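Local structure of DNA damage response protein Rtt109, putative (Neosartorya fumigata, 5ZB9) at residues 27-32 and 416-421; 138-143 and 164-169; 168-173 and 317-322. The protein probably transfers the acetyl group of acetyl-CoA to histone lysines, notably in Asf1-dependent acetylation of histone H3. All blocks are in the same frame, centred on the assembly; numbering follows the deposited sequence. Where two conformers were deposited one is given.

Interaction 1: residues 27-32 and 416-421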
ATOM      1  N   HIS A  27      16.287  -2.539   4.106  1.00 22.27           N
ATOM      2  CA  HIS A  27      15.380  -2.242   3.032  1.00 19.15           C
ATOM      3  C   HIS A  27      15.922  -2.899   1.766  1.00 27.58           C
ATOM      4  O   HIS A  27      16.981  -2.527   1.269  1.00 25.10           O
ATOM      5  CB  HIS A  27      15.251  -0.721   2.885  1.00 23.52           C
ATOM      6  CG  HIS A  27      14.500  -0.281   1.668  1.00 24.24           C
ATOM      7  ND1 HIS A  27      14.599   0.997   1.163  1.00 25.53           N
ATOM      8  CD2 HIS A  27      13.643  -0.941   0.855  1.00 23.24           C
ATOM      9  CE1 HIS A  27      13.837   1.105   0.090  1.00 28.09           C
ATOM     10  NE2 HIS A  27      13.249  -0.059  -0.120  1.00 26.59           N
ATOM     11  N   ILE A  28      15.226  -3.902   1.253  1.00 21.59           N
ATOM     12  CA  ILE A  28      15.680  -4.496   0.011  1.00 26.45           C
ATOM     13  C   ILE A  28      14.637  -4.229  -1.054  1.00 26.16           C
ATOM     14  O   ILE A  28      13.452  -4.125  -0.760  1.00 27.13           O
ATOM     15  CB  ILE A  28      15.963  -6.013   0.150  1.00 29.14           C
ATOM     16  CG1 ILE A  28      14.692  -6.788   0.464  1.00 26.86           C
ATOM     17  CG2 ILE A  28      17.014  -6.273   1.238  1.00 26.72           C
ATOM     18  CD1 ILE A  28      14.923  -8.274   0.525  1.00 31.62           C
ATOM     19  N   SER A  29      15.084  -4.074  -2.291  1.00 25.18           N
ATOM     20  CA  SER A  29      14.163  -3.802  -3.381  1.00 30.11           C
ATOM     21  C   SER A  29      14.581  -4.529  -4.646  1.00 31.23           C
ATOM     22  O   SER A  29      15.667  -5.102  -4.715  1.00 32.48           O
ATOM     23  CB  SER A  29      14.063  -2.296  -3.645  1.00 28.75           C
ATOM     24  OG  SER A  29      15.241  -1.790  -4.249  1.00 32.84           O
ATOM     25  N   SER A  30      13.703  -4.519  -5.641  1.00 27.16           N
ATOM     26  CA  SER A  30      14.031  -5.082  -6.944  1.00 30.79           C
ATOM     27  C   SER A  30      13.890  -3.987  -7.992  1.00 30.58           C
ATOM     28  O   SER A  30      13.191  -3.002  -7.773  1.00 33.85           O
ATOM     29  CB  SER A  30      13.132  -6.278  -7.264  1.00 27.72           C
ATOM     30  OG  SER A  30      11.773  -5.885  -7.325  1.00 36.49           O
ATOM     31  N   ALA A  31      14.567  -4.135  -9.121  1.00 35.45           N
ATOM     32  CA  ALA A  31      14.503  -3.095 -10.140  1.00 32.05           C
ATOM     33  C   ALA A  31      13.159  -3.200 -10.821  1.00 33.02           C
ATOM     34  O   ALA A  31      12.576  -4.287 -10.851  1.00 40.52           O
ATOM     35  CB  ALA A  31      15.636  -3.236 -11.141  1.00 34.07           C
ATOM     36  N   PRO A  32      12.650  -2.078 -11.348  1.00 30.38           N
ATOM     37  CA  PRO A  32      11.362  -2.105 -12.047  1.00 32.51           C
ATOM     38  C   PRO A  32      11.381  -3.121 -13.176  1.00 37.92           C
ATOM     39  O   PRO A  32      12.313  -3.131 -13.976  1.00 35.63           O
ATOM     40  CB  PRO A  32      11.217  -0.681 -12.596  1.00 37.05           C
ATOM     41  CG  PRO A  32      12.116   0.154 -11.758  1.00 38.63           C
ATOM     42  CD  PRO A  32      13.244  -0.730 -11.320  1.00 32.58           C
ATOM     43  N   HIS A 416      18.854  -0.666   0.570  1.00 27.17           N
ATOM     44  CA  HIS A 416      20.228  -1.014   0.884  1.00 21.95           C
ATOM     45  C   HIS A 416      20.766  -2.039  -0.107  1.00 27.04           C
ATOM     46  O   HIS A 416      21.952  -2.048  -0.419  1.00 32.78           O
ATOM     47  CB  HIS A 416      20.315  -1.551   2.309  1.00 22.82           C
ATOM     48  CG  HIS A 416      19.861  -0.571   3.341  1.00 26.39           C
ATOM     49  ND1 HIS A 416      18.699  -0.735   4.064  1.00 28.12           N
ATOM     50  CD2 HIS A 416      20.405   0.595   3.764  1.00 29.81           C
ATOM     51  CE1 HIS A 416      18.550   0.285   4.891  1.00 28.05           C
ATOM     52  NE2 HIS A 416      19.571   1.106   4.730  1.00 30.18           N
ATOM     53  N   ALA A 417      19.880  -2.899  -0.600  1.00 30.48           N
ATOM     54  CA  ALA A 417      20.236  -3.888  -1.605  1.00 27.80           C
ATOM     55  C   ALA A 417      19.193  -3.945  -2.708  1.00 29.51           C
ATOM     56  O   ALA A 417      18.001  -4.122  -2.450  1.00 29.85           O
ATOM     57  CB  ALA A 417      20.399  -5.258  -0.970  1.00 27.84           C
ATOM     58  N   VAL A 418      19.645  -3.778  -3.940  1.00 29.87           N
ATOM     59  CA  VAL A 418      18.790  -3.989  -5.092  1.00 30.98           C
ATOM     60  C   VAL A 418      19.019  -5.398  -5.615  1.00 32.84           C
ATOM     61  O   VAL A 418      20.092  -5.709  -6.120  1.00 33.83           O
ATOM     62  CB  VAL A 418      19.067  -2.967  -6.194  1.00 31.79           C
ATOM     63  CG1 VAL A 418      18.182  -3.240  -7.394  1.00 24.25           C
ATOM     64  CG2 VAL A 418      18.859  -1.547  -5.658  1.00 32.09           C
ATOM     65  N   LEU A 419      18.015  -6.254  -5.468  1.00 33.05           N
ATOM     66  CA  LEU A 419      18.130  -7.640  -5.885  1.00 30.46           C
ATOM     67  C   LEU A 419      17.422  -7.888  -7.204  1.00 33.01           C
ATOM     68  O   LEU A 419      16.502  -7.157  -7.578  1.00 33.22           O
ATOM     69  CB  LEU A 419      17.556  -8.571  -4.822  1.00 26.20           C
ATOM     70  CG  LEU A 419      18.166  -8.381  -3.446  1.00 28.93           C
ATOM     71  CD1 LEU A 419      17.486  -9.288  -2.423  1.00 25.68           C
ATOM     72  CD2 LEU A 419      19.662  -8.647  -3.513  1.00 35.47           C
ATOM     73  N   SER A 420      17.866  -8.921  -7.910  1.00 32.88           N
ATOM     74  CA  SER A 420      17.140  -9.408  -9.069  1.00 35.85           C
ATOM     75  C   SER A 420      15.766  -9.883  -8.612  1.00 39.02           C
ATOM     76  O   SER A 420      15.569 -10.193  -7.431  1.00 36.07           O
ATOM     77  CB  SER A 420      17.901 -10.545  -9.751  1.00 31.35           C
ATOM     78  OG  SER A 420      17.926 -11.706  -8.926  1.00 37.82           O
ATOM     79  N   GLU A 421      14.821  -9.938  -9.541  1.00 31.69           N
ATOM     80  CA  GLU A 421      13.502 -10.473  -9.246  1.00 38.59           C
ATOM     81  C   GLU A 421      13.590 -11.833  -8.553  1.00 41.23           C
ATOM     82  O   GLU A 421      12.876 -12.097  -7.580  1.00 46.40           O
ATOM     83  CB  GLU A 421      12.687 -10.587 -10.527  1.00 41.24           C
ATOM     84  CG  GLU A 421      11.318 -11.197 -10.336  1.00 60.22           C
ATOM     85  CD  GLU A 421      10.369 -10.804 -11.448  1.00 78.99           C
ATOM     86  OE1 GLU A 421      10.571  -9.715 -12.032  1.00 75.28           O
ATOM     87  OE2 GLU A 421       9.430 -11.580 -11.740  1.00 82.18           O
TER

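Interaction 2: residues 138-143 and 164-169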
ATOM      1  N   LEU A 138      -4.150   0.283  -0.258  1.00 21.13           N
ATOM      2  CA  LEU A 138      -4.050  -0.920   0.560  1.00 18.86           C
ATOM      3  C   LEU A 138      -5.445  -1.443   0.867  1.00 17.31           C
ATOM      4  O   LEU A 138      -6.421  -0.698   0.780  1.00 20.58           O
ATOM      5  CB  LEU A 138      -3.298  -0.633   1.867  1.00 12.86           C
ATOM      6  CG  LEU A 138      -3.967   0.347   2.840  1.00 16.44           C
ATOM      7  CD1 LEU A 138      -4.960  -0.341   3.801  1.00 15.24           C
ATOM      8  CD2 LEU A 138      -2.922   1.131   3.616  1.00 12.59           C
ATOM      9  N   PHE A 139      -5.541  -2.710   1.244  1.00 17.41           N
ATOM     10  CA  PHE A 139      -6.777  -3.207   1.829  1.00 21.52           C
ATOM     11  C   PHE A 139      -6.480  -3.609   3.266  1.00 19.01           C
ATOM     12  O   PHE A 139      -5.395  -4.087   3.568  1.00 21.95           O
ATOM     13  CB  PHE A 139      -7.376  -4.367   1.014  1.00 20.27           C
ATOM     14  CG  PHE A 139      -6.555  -5.626   1.021  1.00 23.17           C
ATOM     15  CD1 PHE A 139      -5.638  -5.879   0.009  1.00 26.22           C
ATOM     16  CD2 PHE A 139      -6.723  -6.582   2.021  1.00 26.12           C
ATOM     17  CE1 PHE A 139      -4.886  -7.057   0.003  1.00 28.41           C
ATOM     18  CE2 PHE A 139      -5.971  -7.760   2.021  1.00 26.05           C
ATOM     19  CZ  PHE A 139      -5.058  -7.994   1.014  1.00 23.01           C
ATOM     20  N   ALA A 140      -7.434  -3.384   4.157  1.00 20.55           N
ATOM     21  CA  ALA A 140      -7.209  -3.635   5.573  1.00 20.78           C
ATOM     22  C   ALA A 140      -8.115  -4.741   6.074  1.00 25.09           C
ATOM     23  O   ALA A 140      -9.336  -4.635   5.977  1.00 26.60           O
ATOM     24  CB  ALA A 140      -7.430  -2.370   6.381  1.00 16.56           C
ATOM     25  N   ARG A 141      -7.508  -5.801   6.601  1.00 28.41           N
ATOM     26  CA  ARG A 141      -8.247  -6.896   7.222  1.00 28.56           C
ATOM     27  C   ARG A 141      -7.293  -7.782   8.010  1.00 25.27           C
ATOM     28  O   ARG A 141      -6.135  -7.947   7.631  1.00 31.11           O
ATOM     29  CB  ARG A 141      -8.991  -7.723   6.173  1.00 24.77           C
ATOM     30  CG  ARG A 141      -8.097  -8.539   5.252  1.00 30.21           C
ATOM     31  CD  ARG A 141      -8.918  -9.215   4.159  1.00 23.97           C
ATOM     32  NE  ARG A 141      -9.906 -10.114   4.739  1.00 33.38           N
ATOM     33  CZ  ARG A 141      -9.771 -11.434   4.798  1.00 34.04           C
ATOM     34  NH1 ARG A 141      -8.692 -12.012   4.290  1.00 29.99           N
ATOM     35  NH2 ARG A 141     -10.722 -12.174   5.357  1.00 32.14           N
ATOM     36  N   ALA A 142      -7.773  -8.328   9.122  1.00 21.53           N
ATOM     37  CA  ALA A 142      -6.997  -9.307   9.883  1.00 36.55           C
ATOM     38  C   ALA A 142      -6.899 -10.605   9.095  1.00 32.91           C
ATOM     39  O   ALA A 142      -7.899 -11.086   8.566  1.00 33.04           O
ATOM     40  CB  ALA A 142      -7.630  -9.553  11.238  1.00 36.89           C
ATOM     41  N   GLN A 143      -5.701 -11.171   9.002  1.00 47.00           N
ATOM     42  CA  GLN A 143      -5.528 -12.361   8.173  1.00 55.65           C
ATOM     43  C   GLN A 143      -4.243 -13.088   8.458  1.00 56.79           C
ATOM     44  O   GLN A 143      -3.469 -12.685   9.322  1.00 72.02           O
ATOM     45  CB  GLN A 143      -5.559 -11.993   6.694  1.00 52.07           C
ATOM     46  CG  GLN A 143      -4.346 -11.234   6.242  1.00 47.50           C
ATOM     47  CD  GLN A 143      -4.524 -10.659   4.851  1.00 60.47           C
ATOM     48  OE1 GLN A 143      -4.107  -9.527   4.575  1.00 47.54           O
ATOM     49  NE2 GLN A 143      -5.149 -11.436   3.962  1.00 54.34           N
ATOM     50  N   GLY A 164     -10.279  -2.607  13.954  1.00 25.70           N
ATOM     51  CA  GLY A 164      -9.085  -1.994  14.500  1.00 19.73           C
ATOM     52  C   GLY A 164      -8.025  -1.753  13.447  1.00 23.68           C
ATOM     53  O   GLY A 164      -7.337  -0.726  13.472  1.00 24.13           O
ATOM     54  N   LEU A 165      -7.886  -2.697  12.517  1.00 23.18           N
ATOM     55  CA  LEU A 165      -6.899  -2.567  11.447  1.00 21.79           C
ATOM     56  C   LEU A 165      -7.250  -1.444  10.474  1.00 23.81           C
ATOM     57  O   LEU A 165      -6.371  -0.699  10.031  1.00 21.00           O
ATOM     58  CB  LEU A 165      -6.754  -3.879  10.689  1.00 26.31           C
ATOM     59  CG  LEU A 165      -5.592  -4.724  11.191  1.00 33.23           C
ATOM     60  CD1 LEU A 165      -5.608  -6.101  10.548  1.00 35.58           C
ATOM     61  CD2 LEU A 165      -4.276  -4.009  10.930  1.00 21.50           C
ATOM     62  N   ILE A 166      -8.531  -1.323  10.142  1.00 18.77           N
ATOM     63  CA  ILE A 166      -8.975  -0.236   9.283  1.00 19.60           C
ATOM     64  C   ILE A 166      -8.687   1.130   9.932  1.00 20.94           C
ATOM     65  O   ILE A 166      -8.156   2.025   9.274  1.00 19.41           O
ATOM     66  CB  ILE A 166     -10.472  -0.373   8.939  1.00 18.22           C
ATOM     67  CG1 ILE A 166     -10.713  -1.665   8.154  1.00 15.22           C
ATOM     68  CG2 ILE A 166     -10.958   0.825   8.126  1.00 15.17           C
ATOM     69  CD1 ILE A 166     -12.179  -2.086   8.090  1.00 17.84           C
ATOM     70  N   LYS A 167      -8.996   1.293  11.217  1.00 19.11           N
ATOM     71  CA  LYS A 167      -8.689   2.554  11.888  1.00 19.38           C
ATOM     72  C   LYS A 167      -7.188   2.784  11.956  1.00 20.62           C
ATOM     73  O   LYS A 167      -6.720   3.916  11.807  1.00 20.05           O
ATOM     74  CB  LYS A 167      -9.278   2.596  13.295  1.00 19.21           C
ATOM     75  CG  LYS A 167     -10.785   2.669  13.308  1.00 25.23           C
ATOM     76  CD  LYS A 167     -11.337   2.645  14.725  1.00 29.31           C
ATOM     77  CE  LYS A 167     -12.838   2.367  14.701  1.00 45.09           C
ATOM     78  NZ  LYS A 167     -13.479   2.422  16.048  1.00 54.61           N
ATOM     79  N   TRP A 168      -6.436   1.706  12.166  1.00 19.95           N
ATOM     80  CA  TRP A 168      -4.981   1.799  12.289  1.00 19.73           C
ATOM     81  C   TRP A 168      -4.358   2.311  10.990  1.00 19.19           C
ATOM     82  O   TRP A 168      -3.565   3.251  10.996  1.00 17.85           O
ATOM     83  CB  TRP A 168      -4.394   0.433  12.669  1.00 19.63           C
ATOM     84  CG  TRP A 168      -2.928   0.439  13.017  1.00 23.62           C
ATOM     85  CD1 TRP A 168      -2.369   0.738  14.231  1.00 18.88           C
ATOM     86  CD2 TRP A 168      -1.831   0.115  12.144  1.00 19.37           C
ATOM     87  NE1 TRP A 168      -0.998   0.623  14.162  1.00 20.06           N
ATOM     88  CE2 TRP A 168      -0.644   0.241  12.895  1.00 14.30           C
ATOM     89  CE3 TRP A 168      -1.743  -0.268  10.804  1.00 16.36           C
ATOM     90  CZ2 TRP A 168       0.609  -0.005  12.353  1.00 19.98           C
ATOM     91  CZ3 TRP A 168      -0.488  -0.514  10.261  1.00 17.78           C
ATOM     92  CH2 TRP A 168       0.669  -0.383  11.035  1.00 20.60           C
ATOM     93  N   TRP A 169      -4.741   1.699   9.877  1.00 16.75           N
ATOM     94  CA  TRP A 169      -4.197   2.073   8.581  1.00 19.00           C
ATOM     95  C   TRP A 169      -4.576   3.494   8.188  1.00 18.02           C
ATOM     96  O   TRP A 169      -3.793   4.189   7.552  1.00 17.80           O
ATOM     97  CB  TRP A 169      -4.651   1.085   7.503  1.00 18.88           C
ATOM     98  CG  TRP A 169      -3.773  -0.128   7.429  1.00 20.92           C
ATOM     99  CD1 TRP A 169      -4.128  -1.420   7.692  1.00 19.36           C
ATOM    100  CD2 TRP A 169      -2.381  -0.154   7.093  1.00 18.41           C
ATOM    101  NE1 TRP A 169      -3.049  -2.246   7.521  1.00 21.26           N
ATOM    102  CE2 TRP A 169      -1.966  -1.495   7.150  1.00 21.19           C
ATOM    103  CE3 TRP A 169      -1.450   0.829   6.740  1.00 17.25           C
ATOM    104  CZ2 TRP A 169      -0.657  -1.881   6.862  1.00 23.41           C
ATOM    105  CZ3 TRP A 169      -0.160   0.449   6.456  1.00 14.62           C
ATOM    106  CH2 TRP A 169       0.229  -0.892   6.523  1.00 20.08           C
TER

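Interaction 3: residues 168-173 and 317-322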
ATOM      1  N   TRP A 168      -6.436   1.706  12.166  1.00 19.95           N
ATOM      2  CA  TRP A 168      -4.981   1.799  12.289  1.00 19.73           C
ATOM      3  C   TRP A 168      -4.358   2.311  10.990  1.00 19.19           C
ATOM      4  O   TRP A 168      -3.565   3.251  10.996  1.00 17.85           O
ATOM      5  CB  TRP A 168      -4.394   0.433  12.669  1.00 19.63           C
ATOM      6  CG  TRP A 168      -2.928   0.439  13.017  1.00 23.62           C
ATOM      7  CD1 TRP A 168      -2.369   0.738  14.231  1.00 18.88           C
ATOM      8  CD2 TRP A 168      -1.831   0.115  12.144  1.00 19.37           C
ATOM      9  NE1 TRP A 168      -0.998   0.623  14.162  1.00 20.06           N
ATOM     10  CE2 TRP A 168      -0.644   0.241  12.895  1.00 14.30           C
ATOM     11  CE3 TRP A 168      -1.743  -0.268  10.804  1.00 16.36           C
ATOM     12  CZ2 TRP A 168       0.609  -0.005  12.353  1.00 19.98           C
ATOM     13  CZ3 TRP A 168      -0.488  -0.514  10.261  1.00 17.78           C
ATOM     14  CH2 TRP A 168       0.669  -0.383  11.035  1.00 20.60           C
ATOM     15  N   TRP A 169      -4.741   1.699   9.877  1.00 16.75           N
ATOM     16  CA  TRP A 169      -4.197   2.073   8.581  1.00 19.00           C
ATOM     17  C   TRP A 169      -4.576   3.494   8.188  1.00 18.02           C
ATOM     18  O   TRP A 169      -3.793   4.189   7.552  1.00 17.80           O
ATOM     19  CB  TRP A 169      -4.651   1.085   7.503  1.00 18.88           C
ATOM     20  CG  TRP A 169      -3.773  -0.128   7.429  1.00 20.92           C
ATOM     21  CD1 TRP A 169      -4.128  -1.420   7.692  1.00 19.36           C
ATOM     22  CD2 TRP A 169      -2.381  -0.154   7.093  1.00 18.41           C
ATOM     23  NE1 TRP A 169      -3.049  -2.246   7.521  1.00 21.26           N
ATOM     24  CE2 TRP A 169      -1.966  -1.495   7.150  1.00 21.19           C
ATOM     25  CE3 TRP A 169      -1.450   0.829   6.740  1.00 17.25           C
ATOM     26  CZ2 TRP A 169      -0.657  -1.881   6.862  1.00 23.41           C
ATOM     27  CZ3 TRP A 169      -0.160   0.449   6.456  1.00 14.62           C
ATOM     28  CH2 TRP A 169       0.229  -0.892   6.523  1.00 20.08           C
ATOM     29  N   CYS A 170      -5.766   3.937   8.571  1.00 19.69           N
ATOM     30  CA  CYS A 170      -6.127   5.331   8.325  1.00 20.16           C
ATOM     31  C   CYS A 170      -5.218   6.277   9.117  1.00 20.95           C
ATOM     32  O   CYS A 170      -4.845   7.334   8.609  1.00 22.39           O
ATOM     33  CB  CYS A 170      -7.596   5.580   8.660  1.00 18.90           C
ATOM     34  SG  CYS A 170      -8.728   4.729   7.530  1.00 19.42           S
ATOM     35  N   ARG A 171      -4.832   5.890  10.337  1.00 18.44           N
ATOM     36  CA  ARG A 171      -3.946   6.715  11.153  0.50 18.16           C
ATOM     37  C   ARG A 171      -2.532   6.729  10.579  1.00 17.80           C
ATOM     38  O   ARG A 171      -1.788   7.680  10.766  1.00 21.60           O
ATOM     39  CB  ARG A 171      -3.935   6.228  12.605  0.50 20.33           C
ATOM     40  CG  ARG A 171      -5.210   6.548  13.390  0.50 20.07           C
ATOM     41  CD  ARG A 171      -5.059   6.194  14.867  0.50 22.46           C
ATOM     42  NE  ARG A 171      -4.861   4.759  15.060  0.50 24.66           N
ATOM     43  CZ  ARG A 171      -5.813   3.914  15.445  0.50 19.14           C
ATOM     44  NH1 ARG A 171      -5.536   2.626  15.579  0.50 15.30           N
ATOM     45  NH2 ARG A 171      -7.036   4.361  15.701  0.50 21.63           N
ATOM     46  N   VAL A 172      -2.164   5.670   9.869  1.00 19.96           N
ATOM     47  CA  VAL A 172      -0.876   5.628   9.182  1.00 21.09           C
ATOM     48  C   VAL A 172      -0.872   6.623   8.024  1.00 22.50           C
ATOM     49  O   VAL A 172       0.091   7.365   7.806  1.00 24.04           O
ATOM     50  CB  VAL A 172      -0.570   4.219   8.631  1.00 20.03           C
ATOM     51  CG1 VAL A 172       0.595   4.262   7.655  1.00 13.63           C
ATOM     52  CG2 VAL A 172      -0.305   3.235   9.769  1.00 18.62           C
ATOM     53  N   ILE A 173      -1.973   6.621   7.285  1.00 20.54           N
ATOM     54  CA  ILE A 173      -2.142   7.440   6.095  1.00 20.48           C
ATOM     55  C   ILE A 173      -2.360   8.931   6.416  1.00 22.08           C
ATOM     56  O   ILE A 173      -1.874   9.801   5.694  1.00 18.72           O
ATOM     57  CB  ILE A 173      -3.323   6.875   5.253  1.00 23.29           C
ATOM     58  CG1 ILE A 173      -2.876   5.576   4.581  1.00 22.31           C
ATOM     59  CG2 ILE A 173      -3.845   7.877   4.223  1.00 13.46           C
ATOM     60  CD1 ILE A 173      -1.594   5.718   3.807  1.00 24.84           C
ATOM     61  N   GLY A 317     -11.474  -3.064   4.693  1.00 22.59           N
ATOM     62  CA  GLY A 317     -11.535  -1.695   4.225  1.00 20.74           C
ATOM     63  C   GLY A 317     -10.597  -1.503   3.047  1.00 20.85           C
ATOM     64  O   GLY A 317      -9.491  -2.046   3.029  1.00 22.20           O
ATOM     65  N   PHE A 318     -11.036  -0.734   2.060  1.00 17.56           N
ATOM     66  CA  PHE A 318     -10.187  -0.406   0.931  1.00 17.34           C
ATOM     67  C   PHE A 318      -9.848   1.068   0.965  1.00 17.37           C
ATOM     68  O   PHE A 318     -10.728   1.920   1.057  1.00 19.05           O
ATOM     69  CB  PHE A 318     -10.864  -0.784  -0.383  1.00 17.63           C
ATOM     70  CG  PHE A 318     -11.264  -2.225  -0.450  1.00 17.70           C
ATOM     71  CD1 PHE A 318     -10.331  -3.199  -0.749  1.00 17.07           C
ATOM     72  CD2 PHE A 318     -12.567  -2.610  -0.192  1.00 19.69           C
ATOM     73  CE1 PHE A 318     -10.686  -4.531  -0.799  1.00 20.30           C
ATOM     74  CE2 PHE A 318     -12.932  -3.948  -0.247  1.00 25.44           C
ATOM     75  CZ  PHE A 318     -11.984  -4.909  -0.552  1.00 19.38           C
ATOM     76  N   LEU A 319      -8.558   1.363   0.894  1.00 18.19           N
ATOM     77  CA  LEU A 319      -8.078   2.721   1.060  1.00 16.58           C
ATOM     78  C   LEU A 319      -7.287   3.218  -0.157  1.00 19.94           C
ATOM     79  O   LEU A 319      -6.410   2.522  -0.672  1.00 17.60           O
ATOM     80  CB  LEU A 319      -7.224   2.795   2.317  1.00 15.63           C
ATOM     81  CG  LEU A 319      -6.802   4.173   2.788  1.00 22.40           C
ATOM     82  CD1 LEU A 319      -8.042   4.931   3.178  1.00 31.20           C
ATOM     83  CD2 LEU A 319      -5.904   4.040   3.982  1.00 25.38           C
ATOM     84  N   TRP A 320      -7.616   4.418  -0.623  1.00 18.77           N
ATOM     85  CA  TRP A 320      -6.852   5.060  -1.683  1.00 17.21           C
ATOM     86  C   TRP A 320      -6.508   6.474  -1.253  1.00 20.25           C
ATOM     87  O   TRP A 320      -7.395   7.287  -0.995  1.00 21.33           O
ATOM     88  CB  TRP A 320      -7.626   5.083  -3.009  1.00 15.80           C
ATOM     89  CG  TRP A 320      -8.175   3.750  -3.392  1.00 20.21           C
ATOM     90  CD1 TRP A 320      -7.535   2.768  -4.096  1.00 21.15           C
ATOM     91  CD2 TRP A 320      -9.472   3.235  -3.076  1.00 15.84           C
ATOM     92  NE1 TRP A 320      -8.357   1.681  -4.242  1.00 18.48           N
ATOM     93  CE2 TRP A 320      -9.551   1.939  -3.625  1.00 15.34           C
ATOM     94  CE3 TRP A 320     -10.574   3.745  -2.382  1.00 15.92           C
ATOM     95  CZ2 TRP A 320     -10.690   1.142  -3.499  1.00 17.27           C
ATOM     96  CZ3 TRP A 320     -11.710   2.954  -2.263  1.00 17.12           C
ATOM     97  CH2 TRP A 320     -11.757   1.666  -2.819  1.00 16.07           C
ATOM     98  N   LEU A 321      -5.216   6.754  -1.142  1.00 15.53           N
ATOM     99  CA  LEU A 321      -4.765   8.114  -0.945  1.00 17.90           C
ATOM    100  C   LEU A 321      -4.336   8.651  -2.298  1.00 19.68           C
ATOM    101  O   LEU A 321      -3.369   8.158  -2.887  1.00 20.19           O
ATOM    102  CB  LEU A 321      -3.617   8.175   0.061  1.00 16.49           C
ATOM    103  CG  LEU A 321      -2.916   9.532   0.149  1.00 17.74           C
ATOM    104  CD1 LEU A 321      -3.868  10.604   0.691  1.00 16.55           C
ATOM    105  CD2 LEU A 321      -1.662   9.421   0.996  1.00 13.23           C
ATOM    106  N   VAL A 322      -5.067   9.631  -2.815  1.00 16.38           N
ATOM    107  CA  VAL A 322      -4.759  10.147  -4.149  1.00 19.48           C
ATOM    108  C   VAL A 322      -4.101  11.522  -4.070  1.00 26.87           C
ATOM    109  O   VAL A 322      -4.696  12.493  -3.572  1.00 21.58           O
ATOM    110  CB  VAL A 322      -6.016  10.230  -5.042  1.00 21.96           C
ATOM    111  CG1 VAL A 322      -5.654  10.745  -6.428  1.00 18.92           C
ATOM    112  CG2 VAL A 322      -6.690   8.867  -5.137  1.00 21.47           C
TER

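Interaction 1: residues 27-32 and 416-421
A parallel strand pairing sets I28 and S29 beside A417 and V418, from parts of the chain almost 400 residues apart, and illustrates how a very short strand can be built into a large sheet. The central bonds are nearly straight: S29 N gives its hydrogen to A417 O at 2.9 Å, and S29 O receives that of L419 N at 2.7 Å. Between them, V418 CA approaches the same S29 carbonyl oxygen, a CH contact of 3.3 Å.

At the start of the pairing a side chain takes over from the backbone. H416 has CG anti to its own carbonyl carbon (chi1 -60°), which swings the imidazole back against H27. There H27 N donates to H416 ND1 at 3.0 Å, only 6° out of the ring plane, while the backbone N–H groups of H416 and A417 make weak bonds to H27 O. ND1 thus serves as acceptor, and NE2 is bonded to Q464 OE1, which fixes the rotation of the ring.

On the face that carries I28, A417 and L419 the contacts are apolar: I28 CG2 lies 4.2 Å from A417 CB, and I28 CD1 meets L419 CD1 at 4.0 Å. Helices 421-432 and 439-457 cover I28 there. S30 OG, the polar group on that face, is bonded to N54 N of the antiparallel strand 50-61. On the other face S29 OG sits beside V418 CG2.

Just past the pairing, S420 OG caps D423 N, a strand leading directly into an N-capped helix at the margin of a mixed sheet.

Interaction 2: residues 138-143 and 164-169
L138 holds CG between its backbone N and carbonyl carbon (chi1 64°), and W169 holds its own CG anti to the carbonyl carbon (chi1 -85°); together these torsions lay the fork of the leucine over one face of the indole. Each methyl takes a different part of the ring system. CD1 of L138 stands 4.1 Å from the centroid of the five-membered ring of W169, 22° off its normal, in a CH-pi contact, while CD2 reaches the benzo half, 3.5 Å from W169 CE3. The opposite face of the same indole receives W168, whose CZ3 lies over its centre with the two ring planes nearly perpendicular. Leucine on one side and the rim of a neighbouring tryptophan on the other hold W169 flat.

The pair belongs to the layer of helix 162-177 packed across strand 133-140 of the mixed sheet, the two running roughly antiparallel but oblique. It also borders the cofactor site: W168 binds CoA in another crystal structure of this protein, and the W169 side chain is about 4 Å from that of A94, a further CoA-binding residue. V91 of strand 86-96 touches both L138 and W169.

Two residues on, the strand faces the helix with a single methyl. That of A140 fits between two helix residues, with CB 3.7 Å from W169 CD1 and 3.8 Å from I166 CG1, and it approaches the indole obliquely. Where the strand gives way to loop, the helix meets main chain instead: L165 CD1 rests against the R141–A142 peptide, 3.4 Å from A142 N. That nitrogen is satisfied by D162 OD2 near the start of the helix, and A142 O accepts from R314 NH2.

Interaction 3: residues 168-173 and 317-322
I173 and L319 meet where helix 162-177 lies along strand 317-324, a helix-on-sheet layer in the acetyltransferase fold, with the two short segments only 6° from parallel and 10.2 Å apart at closest approach. W168 and R171 of this helix bind CoA in another structure of the protein but take no part here. Contact across the gap is apolar, with no hydrogen bond between the segments.

L319 turns CG anti to its backbone N (chi1 -171°), bringing CD2 to 3.4 Å from I173 CG1, the two side chains lying alongside one another and pointing opposite ways. The other arm of the isoleucine, CG2, reaches L321 CB at 4.2 Å, so I173 spans two successive inward-facing residues of the strand. At the edge of the leucine fork, L319 CD1 lies 4.4 Å from C170 SG, one turn back along the helix.

Backbone bonds stay within helix and sheet: I173 N donates to W169 O at 3.0 Å, while L319 pairs with L138 and W320 with F206.

On the far side of the strand, away from the helix, W320 NE1 donates to the acetyl carbonyl oxygen (atom OH) of the acetyllysine at position 264.

Interactions 2 and 3 form one continuous region, their centres 8 Å apart: both use helix 162-177, share W168 and W169, and rest on the neighbouring antiparallel strands 133-140 and 317-324. The A140 N to G317 O approach of 2.7 Å, a probable hydrogen bond, joins the strands directly. One helix thus covers two strands beside the CoA site. Interaction 1 lies about 27 Å from interaction 2 and 26 Å from interaction 3, centre to centre, but reaches the same mixed sheet. Along the chain its two segments enclose the others, 27-32 coming before them and 416-421 after, so the sheet ties late sequence back to its beginning.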